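Local coordinates for protein ancestral D-type dye decolorizing peroxidase (Geotrichum candidum, PDB 7ANV) that probably uses a bound haem and hydrogen peroxide to oxidise dyes and other substrates, as other dye-decolorizing peroxidases do, at residues 174-177 / 178-181; 204-207 / 208-212; 261-264 / 265-269; 301-304 / 305-308. All blocks are in the same frame, centred on the assembly; numbering follows the deposited sequence.

The four contacts are all local, yet their chemistry follows their place in the fold. Contacts 1 to 3 are partly buried, whereas contact 4 lies at the surface. Contact 1 sits in strand 174-183 at the edge of an antiparallel sheet, where a bulge lets one side-chain bond form. Contact 3 belongs to helix 258-267 and combines backbone bonds with a salt bridge and aromatic packing. Contacts 2 and 4 are turns, held by two backbone bonds, an aspartate carboxylate and a water in the first and by a threonine hydroxyl in the second. Contacts 3 and 4 share one side of the chain's centre, their own centres about 20 Å apart; contacts 1 and 4 lie on opposite sides.

Contact 1 of 4, residues 174-177 / 178-181; sequences IHEV and LTIQ
The hydroxyl of Thr179 donates to the carboxylate of Glu176, with OG1 2.7 Å from OE2. It does not come in along the carboxylate plane but meets the oxygen from above, 68° out of that plane. The two side chains cross at about a right angle. The extended Glu176 chain carries OE2 to the hydroxyl of Thr179, which sits above the carboxylate plane, and Thr179 answers by holding OG1 beside its own backbone N (chi1 -56°), with the methyl CG2 anti to that nitrogen. OG1 of Thr179 also lies 3.6 Å from CG of Glu176.

In a regular strand, residues three apart point to opposite faces of the sheet, and this bond could hardly form. The chain between them explains the exception. Val177 takes up a helix-like psi of -41°, and both it and Leu178 form backbone hydrogen bonds with Phe25 of the adjoining strand. The extra residue puts Val177 and Leu178 on one face, where both touch Ala134 of helix 133-137, and Glu176 and Thr179 together on the other, where both touch Phe24. At the bulge itself, O of Val177 accepts a hydrogen bond from Lys138 NZ. The arrangement is a classic beta bulge, here in an outermost strand of the four-stranded antiparallel sheet of a DyP ferredoxin-like alpha+beta domain.

Contact 2 of 4, residues 204-207 / 208-212; sequences PAVK and GFDTN
Asp210 lays its CB against the methyl of Ala205, CB to CB 3.8 Å, and reaches past it to the next backbone amide. Val206 N donates to OD2 of Asp210 over 2.8 Å in a nearly straight bond (165° at the hydrogen), using the anti lone pair of that oxygen. The side chain can do this because CG stands beside the aspartate's own backbone N (chi1 -61°). A water joins in, donating to both OD2 of Asp210 and O of Pro204, each at 2.8 Å.

The carbonyl of the same residue, Val206 O, accepts two backbone bonds, from Phe209 N at 2.9 Å and from Asp210 N at 2.8 Å. The first closes a type II beta turn with Lys207 and Gly208 at its corners; at the positive phi of Gly208 (91°) a side chain would jam against O of Lys207, which calls for glycine. Asp210 in turn is the centre of an inverse gamma turn, with only a weak bond from Thr211 N to Phe209 O.

Around this turn, Ala205 and Lys207 pair through their backbones with the region of strand 219-220 in a short parallel sheet. Val206 packs on Ile366 of strand 366-372, while the ring of Phe209 rests on Thr48 and Gln52 of helix 48-59.

Contact 3 of 4, residues 261-264 / 265-269; sequences FNKF and LEENP
With CG of Phe264 anti to its amide nitrogen (chi1 -176°) and CG of Asn268 swung beside its own (chi1 -71°), ND2 of Asn268 is carried over one face of the phenyl ring. It lies 3.4 Å from CE1 of Phe264, offset toward the rim, with ring and amide planes 41° apart. The N-H bond goes to the backbone: ND2 of Asn268 donates to O of Phe264 at 2.8 Å, in the carbonyl plane and on a lone pair, with the acceptor close to the amide plane as well, which fixes the rotation of the amide.

One turn earlier, CG of Leu265 lies over one face of the Phe261 ring, and CD1 of Leu265 comes 3.6 Å from CE2 of Phe261. On the outer side Lys263, bent at its last torsion, brings NZ 3.0 Å from OE2 of Glu267 in a salt bridge on the syn side of the carboxylate. Glu266 turns to Lys384 instead.

The pairs 261/265, 263/267 and 264/268 are all i to i+4, though Asn268 is already loop. This is the C-terminal end of helix 258-267: an asparagine side chain takes up a last-turn carbonyl, and Phe261 and Phe264 join Phe465 in an aromatic cluster near the haem.

Contact 4 of 4, residues 301-304 / 305-308; sequences DITP and LQDD
From Thr303 to Gln306 the chain reverses through Pro304 (psi -28°) and Leu305 (psi 6°), backbone angles near those of a type I beta turn. Across its mouth the closing bond comes from a side chain: OG1 of Thr303 donates to O of Gln306 at 2.7 Å, tilted well off the carbonyl plane. The hydroxyl faces that way because it stands opposite the threonine's backbone N (chi1 -176°), which leaves the methyl CG2 in the crowded position between N and the carbonyl carbon.

Gln306 contributes more than its carbonyl. Its side chain crosses that of Thr303 at about a right angle, with CG of Gln306 3.5 Å from OG1 of Thr303. On the other branch of the threonine, CG2 of Thr303 lies 4.1 Å from CB of Asp308.

Thr303 is tied down further by its carbonyl, which accepts from Trp294 NE1, and by its side chain, which touches Leu311. Asp307 directs OD1 to Ser296 OG and only weakly to the amide of Asp308, so its carboxylate is held mainly from outside the turn. Asp308 then uses OD1 to cap Leu311 N. The whole is a surface turn, closed by a threonine hydroxyl, that delivers an aspartate to the N-cap of helix 309-312.

Contact 1 of 4, residues 174-177 / 178-181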
ATOM      1  N   ILE A 174       2.000  22.304 -17.128  1.00 22.99           N
ATOM      2  CA  ILE A 174       2.126  20.829 -17.007  1.00 23.66           C
ATOM      3  C   ILE A 174       1.367  20.171 -18.153  1.00 24.96           C
ATOM      4  O   ILE A 174       0.470  20.814 -18.728  1.00 24.92           O
ATOM      5  CB  ILE A 174       1.595  20.336 -15.645  1.00 23.19           C
ATOM      6  CG1 ILE A 174       0.072  20.439 -15.545  1.00 24.15           C
ATOM      7  CG2 ILE A 174       2.268  21.101 -14.524  1.00 23.13           C
ATOM      8  CD1 ILE A 174      -0.464  20.001 -14.196  1.00 24.63           C
ATOM      9  N   HIS A 175       1.718  18.918 -18.398  1.00 25.45           N
ATOM     10  CA  HIS A 175       1.124  18.005 -19.399  1.00 27.31           C
ATOM     11  C   HIS A 175       0.697  16.764 -18.617  1.00 25.57           C
ATOM     12  O   HIS A 175       1.518  16.218 -17.822  1.00 26.16           O
ATOM     13  CB  HIS A 175       2.143  17.725 -20.522  1.00 29.72           C
ATOM     14  CG  HIS A 175       1.849  16.527 -21.373  1.00 34.38           C
ATOM     15  ND1 HIS A 175       0.979  16.573 -22.448  1.00 37.59           N
ATOM     16  CD2 HIS A 175       2.297  15.243 -21.319  1.00 37.38           C
ATOM     17  CE1 HIS A 175       0.888  15.383 -23.006  1.00 37.57           C
ATOM     18  NE2 HIS A 175       1.680  14.546 -22.331  1.00 38.72           N
ATOM     19  N   GLU A 176      -0.511  16.289 -18.839  1.00 25.24           N
ATOM     20  CA  GLU A 176      -1.018  15.026 -18.239  1.00 25.27           C
ATOM     21  C   GLU A 176      -0.267  13.848 -18.876  1.00 25.86           C
ATOM     22  O   GLU A 176      -0.279  13.744 -20.122  1.00 26.11           O
ATOM     23  CB  GLU A 176      -2.514  14.951 -18.489  1.00 28.24           C
ATOM     24  CG  GLU A 176      -3.153  13.674 -17.969  1.00 30.08           C
ATOM     25  CD  GLU A 176      -4.588  13.508 -18.407  1.00 35.69           C
ATOM     26  OE1 GLU A 176      -5.237  14.546 -18.779  1.00 37.83           O
ATOM     27  OE2 GLU A 176      -5.061  12.352 -18.361  1.00 38.53           O
ATOM     28  N   VAL A 177       0.345  12.975 -18.086  1.00 24.33           N
ATOM     29  CA  VAL A 177       0.997  11.725 -18.578  1.00 25.10           C
ATOM     30  C   VAL A 177      -0.014  10.599 -18.482  1.00 24.92           C
ATOM     31  O   VAL A 177      -0.128   9.776 -19.396  1.00 26.35           O
ATOM     32  CB  VAL A 177       2.265  11.393 -17.771  1.00 25.71           C
ATOM     33  CG1 VAL A 177       2.922  10.108 -18.245  1.00 26.85           C
ATOM     34  CG2 VAL A 177       3.252  12.540 -17.784  1.00 26.86           C
ATOM     35  N   LEU A 178      -0.768  10.577 -17.390  1.00 24.11           N
ATOM     36  CA  LEU A 178      -1.676   9.456 -17.090  1.00 25.22           C
ATOM     37  C   LEU A 178      -2.635   9.938 -16.002  1.00 24.22           C
ATOM     38  O   LEU A 178      -2.183  10.608 -15.039  1.00 22.16           O
ATOM     39  CB  LEU A 178      -0.866   8.236 -16.622  1.00 26.81           C
ATOM     40  CG  LEU A 178      -1.682   7.012 -16.207  1.00 29.53           C
ATOM     41  CD1 LEU A 178      -2.396   6.373 -17.390  1.00 31.98           C
ATOM     42  CD2 LEU A 178      -0.808   5.979 -15.508  1.00 30.50           C
ATOM     43  N   THR A 179      -3.898   9.570 -16.141  1.00 23.02           N
ATOM     44  CA  THR A 179      -4.864   9.692 -15.032  1.00 24.02           C
ATOM     45  C   THR A 179      -5.395   8.304 -14.710  1.00 23.75           C
ATOM     46  O   THR A 179      -5.709   7.555 -15.672  1.00 22.87           O
ATOM     47  CB  THR A 179      -5.989  10.663 -15.395  1.00 26.81           C
ATOM     48  OG1 THR A 179      -5.356  11.888 -15.754  1.00 28.48           O
ATOM     49  CG2 THR A 179      -6.939  10.910 -14.250  1.00 28.51           C
ATOM     50  N   ILE A 180      -5.460   7.956 -13.424  1.00 22.64           N
ATOM     51  CA  ILE A 180      -6.028   6.645 -13.005  1.00 22.12           C
ATOM     52  C   ILE A 180      -7.073   6.995 -11.955  1.00 21.93           C
ATOM     53  O   ILE A 180      -6.735   7.681 -10.987  1.00 20.89           O
ATOM     54  CB  ILE A 180      -4.973   5.663 -12.438  1.00 24.12           C
ATOM     55  CG1 ILE A 180      -3.676   5.657 -13.249  1.00 25.79           C
ATOM     56  CG2 ILE A 180      -5.623   4.283 -12.339  1.00 24.33           C
ATOM     57  CD1 ILE A 180      -2.562   4.734 -12.732  1.00 26.03           C
ATOM     58  N   GLN A 181      -8.245   6.427 -12.089  1.00 21.66           N
ATOM     59  CA  GLN A 181      -9.315   6.572 -11.093  1.00 21.07           C
ATOM     60  C   GLN A 181      -9.443   5.309 -10.248  1.00 21.60           C
ATOM     61  O   GLN A 181      -9.549   4.194 -10.816  1.00 21.55           O
ATOM     62  CB  GLN A 181     -10.621   6.858 -11.825  1.00 22.14           C
ATOM     63  CG  GLN A 181     -11.784   7.107 -10.871  1.00 22.37           C
ATOM     64  CD  GLN A 181     -13.041   7.350 -11.658  1.00 24.14           C
ATOM     65  OE1 GLN A 181     -13.097   8.305 -12.434  1.00 25.52           O
ATOM     66  NE2 GLN A 181     -14.009   6.440 -11.558  1.00 24.23           N
TER

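Contact 2 of 4, residues 204-207 / 208-212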
ATOM      1  N   PRO A 204       0.412   1.523  11.549  1.00 17.73           N
ATOM      2  CA  PRO A 204       1.220   1.867  12.719  1.00 17.63           C
ATOM      3  C   PRO A 204       0.563   3.062  13.407  1.00 17.78           C
ATOM      4  O   PRO A 204       0.001   3.975  12.766  1.00 18.31           O
ATOM      5  CB  PRO A 204       2.587   2.160  12.090  1.00 18.10           C
ATOM      6  CG  PRO A 204       2.234   2.674  10.704  1.00 18.10           C
ATOM      7  CD  PRO A 204       1.076   1.799  10.273  1.00 17.74           C
ATOM      8  N   ALA A 205       0.640   3.083  14.732  1.00 18.34           N
ATOM      9  CA  ALA A 205       0.181   4.246  15.511  1.00 18.71           C
ATOM     10  C   ALA A 205       1.334   5.235  15.571  1.00 19.30           C
ATOM     11  O   ALA A 205       2.327   4.979  16.247  1.00 21.72           O
ATOM     12  CB  ALA A 205      -0.256   3.799  16.900  1.00 19.59           C
ATOM     13  N   VAL A 206       1.188   6.387  14.970  1.00 18.03           N
ATOM     14  CA  VAL A 206       2.255   7.420  14.989  1.00 18.77           C
ATOM     15  C   VAL A 206       2.228   8.181  16.319  1.00 20.44           C
ATOM     16  O   VAL A 206       1.250   8.901  16.632  1.00 19.98           O
ATOM     17  CB  VAL A 206       2.109   8.359  13.771  1.00 19.27           C
ATOM     18  CG1 VAL A 206       3.170   9.445  13.766  1.00 19.85           C
ATOM     19  CG2 VAL A 206       2.164   7.577  12.477  1.00 19.73           C
ATOM     20  N   LYS A 207       3.314   8.091  17.071  1.00 20.82           N
ATOM     21  CA  LYS A 207       3.433   8.805  18.347  1.00 21.60           C
ATOM     22  C   LYS A 207       3.245  10.302  18.116  1.00 20.97           C
ATOM     23  O   LYS A 207       3.866  10.864  17.204  1.00 21.42           O
ATOM     24  CB  LYS A 207       4.777   8.517  19.018  1.00 22.37           C
ATOM     25  CG  LYS A 207       4.885   7.111  19.549  1.00 24.20           C
ATOM     26  CD  LYS A 207       6.209   6.883  20.186  1.00 26.92           C
ATOM     27  CE  LYS A 207       6.396   5.471  20.656  1.00 30.32           C
ATOM     28  NZ  LYS A 207       7.748   5.342  21.247  1.00 32.77           N
ATOM     29  N   GLY A 208       2.414  10.918  18.948  1.00 23.04           N
ATOM     30  CA  GLY A 208       2.097  12.351  18.825  1.00 23.16           C
ATOM     31  C   GLY A 208       0.883  12.570  17.940  1.00 23.73           C
ATOM     32  O   GLY A 208       0.407  13.706  17.897  1.00 24.06           O
ATOM     33  N   PHE A 209       0.360  11.528  17.290  1.00 22.19           N
ATOM     34  CA  PHE A 209      -0.817  11.678  16.391  1.00 21.34           C
ATOM     35  C   PHE A 209      -1.880  10.660  16.789  1.00 21.19           C
ATOM     36  O   PHE A 209      -3.007  11.049  17.172  1.00 20.81           O
ATOM     37  CB  PHE A 209      -0.430  11.579  14.915  1.00 20.72           C
ATOM     38  CG  PHE A 209      -1.634  11.677  14.010  1.00 19.83           C
ATOM     39  CD1 PHE A 209      -2.334  12.864  13.878  1.00 20.58           C
ATOM     40  CD2 PHE A 209      -2.139  10.546  13.405  1.00 19.78           C
ATOM     41  CE1 PHE A 209      -3.504  12.918  13.132  1.00 20.74           C
ATOM     42  CE2 PHE A 209      -3.280  10.598  12.636  1.00 20.77           C
ATOM     43  CZ  PHE A 209      -3.968  11.781  12.504  1.00 20.32           C
ATOM     44  N   ASP A 210      -1.538   9.387  16.688  1.00 20.74           N
ATOM     45  CA  ASP A 210      -2.404   8.268  17.127  1.00 21.50           C
ATOM     46  C   ASP A 210      -2.141   8.062  18.621  1.00 21.73           C
ATOM     47  O   ASP A 210      -1.392   7.128  18.982  1.00 20.80           O
ATOM     48  CB  ASP A 210      -2.105   7.048  16.275  1.00 21.86           C
ATOM     49  CG  ASP A 210      -2.366   7.225  14.790  1.00 23.13           C
ATOM     50  OD1 ASP A 210      -3.581   7.373  14.403  1.00 23.30           O
ATOM     51  OD2 ASP A 210      -1.371   7.106  13.999  1.00 21.37           O
ATOM     52  N   THR A 211      -2.762   8.882  19.473  1.00 20.27           N
ATOM     53  CA  THR A 211      -2.451   8.948  20.924  1.00 20.85           C
ATOM     54  C   THR A 211      -3.232   7.867  21.688  1.00 20.76           C
ATOM     55  O   THR A 211      -2.996   7.692  22.881  1.00 21.13           O
ATOM     56  CB  THR A 211      -2.690  10.358  21.465  1.00 21.46           C
ATOM     57  OG1 THR A 211      -4.076  10.676  21.380  1.00 20.98           O
ATOM     58  CG2 THR A 211      -1.897  11.364  20.669  1.00 21.89           C
ATOM     59  N   ASN A 212      -4.078   7.105  20.996  1.00 20.53           N
ATOM     60  CA  ASN A 212      -4.880   6.052  21.646  1.00 20.11           C
ATOM     61  C   ASN A 212      -4.809   4.800  20.784  1.00 20.29           C
ATOM     62  O   ASN A 212      -5.787   4.393  20.151  1.00 20.80           O
ATOM     63  CB  ASN A 212      -6.287   6.562  21.913  1.00 19.79           C
ATOM     64  CG  ASN A 212      -7.144   5.633  22.750  1.00 19.42           C
ATOM     65  OD1 ASN A 212      -6.750   4.535  23.172  1.00 20.16           O
ATOM     66  ND2 ASN A 212      -8.330   6.103  23.064  1.00 19.90           N
TER
HETATM   67  O   HOH W   1      -1.589   5.861  11.522  1.00 29.98           O

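Contact 3 of 4, residues 261-264 / 265-269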
ATOM      1  N   PHE A 261      -7.580 -16.142  -8.963  1.00 23.43           N
ATOM      2  CA  PHE A 261      -7.383 -16.339  -7.508  1.00 22.76           C
ATOM      3  C   PHE A 261      -8.452 -17.306  -6.986  1.00 22.82           C
ATOM      4  O   PHE A 261      -8.168 -18.287  -6.238  1.00 22.42           O
ATOM      5  CB  PHE A 261      -7.415 -14.973  -6.820  1.00 21.47           C
ATOM      6  CG  PHE A 261      -7.228 -15.033  -5.336  1.00 21.36           C
ATOM      7  CD1 PHE A 261      -5.958 -15.100  -4.796  1.00 21.67           C
ATOM      8  CD2 PHE A 261      -8.305 -14.976  -4.484  1.00 21.06           C
ATOM      9  CE1 PHE A 261      -5.788 -15.164  -3.426  1.00 22.31           C
ATOM     10  CE2 PHE A 261      -8.132 -15.018  -3.115  1.00 21.61           C
ATOM     11  CZ  PHE A 261      -6.870 -15.092  -2.589  1.00 21.57           C
ATOM     12  N   ASN A 262      -9.702 -17.033  -7.350  1.00 22.94           N
ATOM     13  CA  ASN A 262     -10.849 -17.846  -6.873  1.00 24.86           C
ATOM     14  C   ASN A 262     -10.684 -19.290  -7.352  1.00 25.74           C
ATOM     15  O   ASN A 262     -10.992 -20.209  -6.584  1.00 26.30           O
ATOM     16  CB  ASN A 262     -12.172 -17.207  -7.294  1.00 25.88           C
ATOM     17  CG  ASN A 262     -12.525 -16.054  -6.386  1.00 26.20           C
ATOM     18  OD1 ASN A 262     -12.182 -16.090  -5.197  1.00 26.31           O
ATOM     19  ND2 ASN A 262     -13.221 -15.073  -6.927  1.00 27.09           N
ATOM     20  N   LYS A 263     -10.253 -19.478  -8.596  1.00 27.64           N
ATOM     21  CA  LYS A 263     -10.053 -20.825  -9.180  1.00 27.54           C
ATOM     22  C   LYS A 263      -9.010 -21.570  -8.353  1.00 26.48           C
ATOM     23  O   LYS A 263      -9.203 -22.749  -8.070  1.00 27.62           O
ATOM     24  CB  LYS A 263      -9.596 -20.688 -10.628  1.00 30.22           C
ATOM     25  CG  LYS A 263      -9.389 -21.978 -11.389  1.00 33.73           C
ATOM     26  CD  LYS A 263      -8.956 -21.672 -12.837  1.00 36.93           C
ATOM     27  CE  LYS A 263      -8.945 -22.871 -13.760  1.00 40.27           C
ATOM     28  NZ  LYS A 263      -7.728 -23.691 -13.563  1.00 42.49           N
ATOM     29  N   PHE A 264      -7.933 -20.897  -7.973  1.00 24.85           N
ATOM     30  CA  PHE A 264      -6.885 -21.512  -7.140  1.00 25.11           C
ATOM     31  C   PHE A 264      -7.474 -21.975  -5.796  1.00 23.96           C
ATOM     32  O   PHE A 264      -7.185 -23.111  -5.340  1.00 24.16           O
ATOM     33  CB  PHE A 264      -5.745 -20.516  -6.999  1.00 25.65           C
ATOM     34  CG  PHE A 264      -4.600 -21.106  -6.238  1.00 26.84           C
ATOM     35  CD1 PHE A 264      -3.823 -22.089  -6.820  1.00 28.11           C
ATOM     36  CD2 PHE A 264      -4.393 -20.778  -4.920  1.00 26.18           C
ATOM     37  CE1 PHE A 264      -2.789 -22.664  -6.105  1.00 29.06           C
ATOM     38  CE2 PHE A 264      -3.334 -21.319  -4.225  1.00 26.84           C
ATOM     39  CZ  PHE A 264      -2.550 -22.279  -4.815  1.00 27.85           C
ATOM     40  N   LEU A 265      -8.248 -21.119  -5.118  1.00 23.32           N
ATOM     41  CA  LEU A 265      -8.852 -21.524  -3.825  1.00 22.68           C
ATOM     42  C   LEU A 265      -9.761 -22.734  -4.086  1.00 23.51           C
ATOM     43  O   LEU A 265      -9.717 -23.690  -3.324  1.00 24.46           O
ATOM     44  CB  LEU A 265      -9.643 -20.364  -3.218  1.00 22.28           C
ATOM     45  CG  LEU A 265      -8.840 -19.109  -2.871  1.00 21.94           C
ATOM     46  CD1 LEU A 265      -9.739 -18.136  -2.154  1.00 22.62           C
ATOM     47  CD2 LEU A 265      -7.618 -19.407  -2.030  1.00 21.62           C
ATOM     48  N   GLU A 266     -10.574 -22.669  -5.133  1.00 25.75           N
ATOM     49  CA  GLU A 266     -11.603 -23.696  -5.451  1.00 28.24           C
ATOM     50  C   GLU A 266     -10.907 -25.035  -5.680  1.00 27.88           C
ATOM     51  O   GLU A 266     -11.425 -26.082  -5.236  1.00 27.76           O
ATOM     52  CB  GLU A 266     -12.416 -23.278  -6.691  1.00 32.17           C
ATOM     53  CG  GLU A 266     -13.347 -22.088  -6.434  1.00 36.21           C
ATOM     54  CD  GLU A 266     -13.861 -21.244  -7.616  1.00 40.61           C
ATOM     55  OE1 GLU A 266     -13.387 -21.405  -8.790  1.00 46.61           O
ATOM     56  OE2 GLU A 266     -14.741 -20.375  -7.365  1.00 44.12           O
ATOM     57  N   GLU A 267      -9.752 -25.027  -6.338  1.00 28.35           N
ATOM     58  CA  GLU A 267      -9.028 -26.283  -6.694  1.00 28.95           C
ATOM     59  C   GLU A 267      -8.209 -26.821  -5.509  1.00 27.99           C
ATOM     60  O   GLU A 267      -7.691 -27.944  -5.605  1.00 28.10           O
ATOM     61  CB  GLU A 267      -8.147 -26.025  -7.915  1.00 31.44           C
ATOM     62  CG  GLU A 267      -8.974 -25.835  -9.177  1.00 33.91           C
ATOM     63  CD  GLU A 267      -8.178 -25.490 -10.432  1.00 36.92           C
ATOM     64  OE1 GLU A 267      -7.002 -25.078 -10.312  1.00 40.09           O
ATOM     65  OE2 GLU A 267      -8.754 -25.573 -11.512  1.00 42.48           O
ATOM     66  N   ASN A 268      -8.049 -26.057  -4.431  1.00 25.69           N
ATOM     67  CA  ASN A 268      -7.076 -26.416  -3.371  1.00 24.88           C
ATOM     68  C   ASN A 268      -7.697 -26.355  -1.986  1.00 24.45           C
ATOM     69  O   ASN A 268      -7.050 -25.861  -1.045  1.00 24.06           O
ATOM     70  CB  ASN A 268      -5.857 -25.508  -3.462  1.00 24.73           C
ATOM     71  CG  ASN A 268      -5.033 -25.847  -4.687  1.00 25.59           C
ATOM     72  OD1 ASN A 268      -4.341 -26.861  -4.705  1.00 26.55           O
ATOM     73  ND2 ASN A 268      -5.159 -25.054  -5.731  1.00 27.36           N
ATOM     74  N   PRO A 269      -8.917 -26.876  -1.772  1.00 24.01           N
ATOM     75  CA  PRO A 269      -9.507 -26.797  -0.427  1.00 23.87           C
ATOM     76  C   PRO A 269      -8.649 -27.572   0.585  1.00 23.77           C
ATOM     77  O   PRO A 269      -8.175 -28.696   0.283  1.00 24.30           O
ATOM     78  CB  PRO A 269     -10.871 -27.482  -0.609  1.00 24.66           C
ATOM     79  CG  PRO A 269     -10.621 -28.458  -1.756  1.00 25.67           C
ATOM     80  CD  PRO A 269      -9.742 -27.662  -2.711  1.00 25.54           C
TER

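Contact 4 of 4, residues 301-304 / 305-308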
ATOM      1  N   ASP A 301      -4.849 -15.459  13.545  1.00 18.41           N
ATOM      2  CA  ASP A 301      -4.076 -15.703  14.785  1.00 17.93           C
ATOM      3  C   ASP A 301      -5.019 -15.698  15.985  1.00 18.87           C
ATOM      4  O   ASP A 301      -4.668 -16.281  16.994  1.00 19.17           O
ATOM      5  CB  ASP A 301      -2.924 -14.736  14.982  1.00 18.34           C
ATOM      6  CG  ASP A 301      -1.872 -15.234  15.969  1.00 19.91           C
ATOM      7  OD1 ASP A 301      -1.542 -16.435  15.908  1.00 21.33           O
ATOM      8  OD2 ASP A 301      -1.310 -14.403  16.707  1.00 19.14           O
ATOM      9  N   ILE A 302      -6.158 -15.020  15.894  1.00 18.46           N
ATOM     10  CA  ILE A 302      -7.161 -15.008  16.981  1.00 19.62           C
ATOM     11  C   ILE A 302      -8.173 -16.117  16.728  1.00 19.75           C
ATOM     12  O   ILE A 302      -8.515 -16.809  17.723  1.00 19.30           O
ATOM     13  CB  ILE A 302      -7.806 -13.632  17.143  1.00 19.59           C
ATOM     14  CG1 ILE A 302      -6.745 -12.589  17.473  1.00 20.33           C
ATOM     15  CG2 ILE A 302      -8.890 -13.700  18.197  1.00 20.99           C
ATOM     16  CD1 ILE A 302      -7.289 -11.233  17.742  1.00 21.03           C
ATOM     17  N   THR A 303      -8.652 -16.269  15.490  1.00 19.13           N
ATOM     18  CA  THR A 303      -9.746 -17.224  15.173  1.00 19.80           C
ATOM     19  C   THR A 303      -9.326 -18.060  13.979  1.00 19.11           C
ATOM     20  O   THR A 303      -9.632 -17.713  12.853  1.00 19.43           O
ATOM     21  CB  THR A 303     -11.099 -16.522  15.052  1.00 21.07           C
ATOM     22  OG1 THR A 303     -12.121 -17.518  14.845  1.00 22.09           O
ATOM     23  CG2 THR A 303     -11.144 -15.422  14.022  1.00 20.47           C
ATOM     24  N   PRO A 304      -8.514 -19.116  14.206  1.00 19.48           N
ATOM     25  CA  PRO A 304      -7.796 -19.744  13.097  1.00 19.14           C
ATOM     26  C   PRO A 304      -8.681 -20.595  12.177  1.00 19.76           C
ATOM     27  O   PRO A 304      -8.403 -20.660  11.007  1.00 20.61           O
ATOM     28  CB  PRO A 304      -6.710 -20.602  13.749  1.00 19.69           C
ATOM     29  CG  PRO A 304      -7.180 -20.744  15.186  1.00 20.09           C
ATOM     30  CD  PRO A 304      -7.962 -19.487  15.518  1.00 19.40           C
ATOM     31  N   LEU A 305      -9.770 -21.151  12.695  1.00 20.11           N
ATOM     32  CA  LEU A 305     -10.503 -22.192  11.930  1.00 21.08           C
ATOM     33  C   LEU A 305     -11.963 -21.818  11.655  1.00 21.27           C
ATOM     34  O   LEU A 305     -12.672 -22.617  11.015  1.00 21.13           O
ATOM     35  CB  LEU A 305     -10.353 -23.515  12.694  1.00 21.55           C
ATOM     36  CG  LEU A 305      -8.935 -24.080  12.693  1.00 22.16           C
ATOM     37  CD1 LEU A 305      -8.860 -25.429  13.381  1.00 24.27           C
ATOM     38  CD2 LEU A 305      -8.359 -24.204  11.295  1.00 23.04           C
ATOM     39  N   GLN A 306     -12.393 -20.611  12.001  1.00 21.28           N
ATOM     40  CA  GLN A 306     -13.741 -20.114  11.682  1.00 23.16           C
ATOM     41  C   GLN A 306     -13.657 -18.586  11.594  1.00 22.06           C
ATOM     42  O   GLN A 306     -12.857 -17.991  12.312  1.00 21.54           O
ATOM     43  CB  GLN A 306     -14.792 -20.501  12.746  1.00 24.36           C
ATOM     44  CG  GLN A 306     -14.470 -20.057  14.165  1.00 26.50           C
ATOM     45  CD  GLN A 306     -15.290 -20.771  15.227  1.00 31.32           C
ATOM     46  OE1 GLN A 306     -16.316 -21.366  14.942  1.00 34.01           O
ATOM     47  NE2 GLN A 306     -14.818 -20.771  16.465  1.00 32.95           N
ATOM     48  N   ASP A 307     -14.512 -17.997  10.790  1.00 22.62           N
ATOM     49  CA  ASP A 307     -14.648 -16.517  10.786  1.00 22.30           C
ATOM     50  C   ASP A 307     -15.242 -16.098  12.135  1.00 22.99           C
ATOM     51  O   ASP A 307     -15.870 -16.945  12.812  1.00 22.92           O
ATOM     52  CB  ASP A 307     -15.526 -16.118   9.603  1.00 22.68           C
ATOM     53  CG  ASP A 307     -15.543 -14.646   9.300  1.00 22.47           C
ATOM     54  OD1 ASP A 307     -14.741 -13.896   9.910  1.00 22.26           O
ATOM     55  OD2 ASP A 307     -16.295 -14.295   8.386  1.00 24.43           O
ATOM     56  N   ASP A 308     -15.136 -14.821  12.487  1.00 22.88           N
ATOM     57  CA  ASP A 308     -15.810 -14.221  13.662  1.00 24.33           C
ATOM     58  C   ASP A 308     -16.143 -12.804  13.257  1.00 25.67           C
ATOM     59  O   ASP A 308     -15.336 -11.879  13.381  1.00 24.65           O
ATOM     60  CB  ASP A 308     -14.966 -14.330  14.932  1.00 25.04           C
ATOM     61  CG  ASP A 308     -15.619 -13.799  16.206  1.00 26.32           C
ATOM     62  OD1 ASP A 308     -16.546 -13.016  16.111  1.00 27.56           O
ATOM     63  OD2 ASP A 308     -15.125 -14.155  17.272  1.00 29.69           O
TER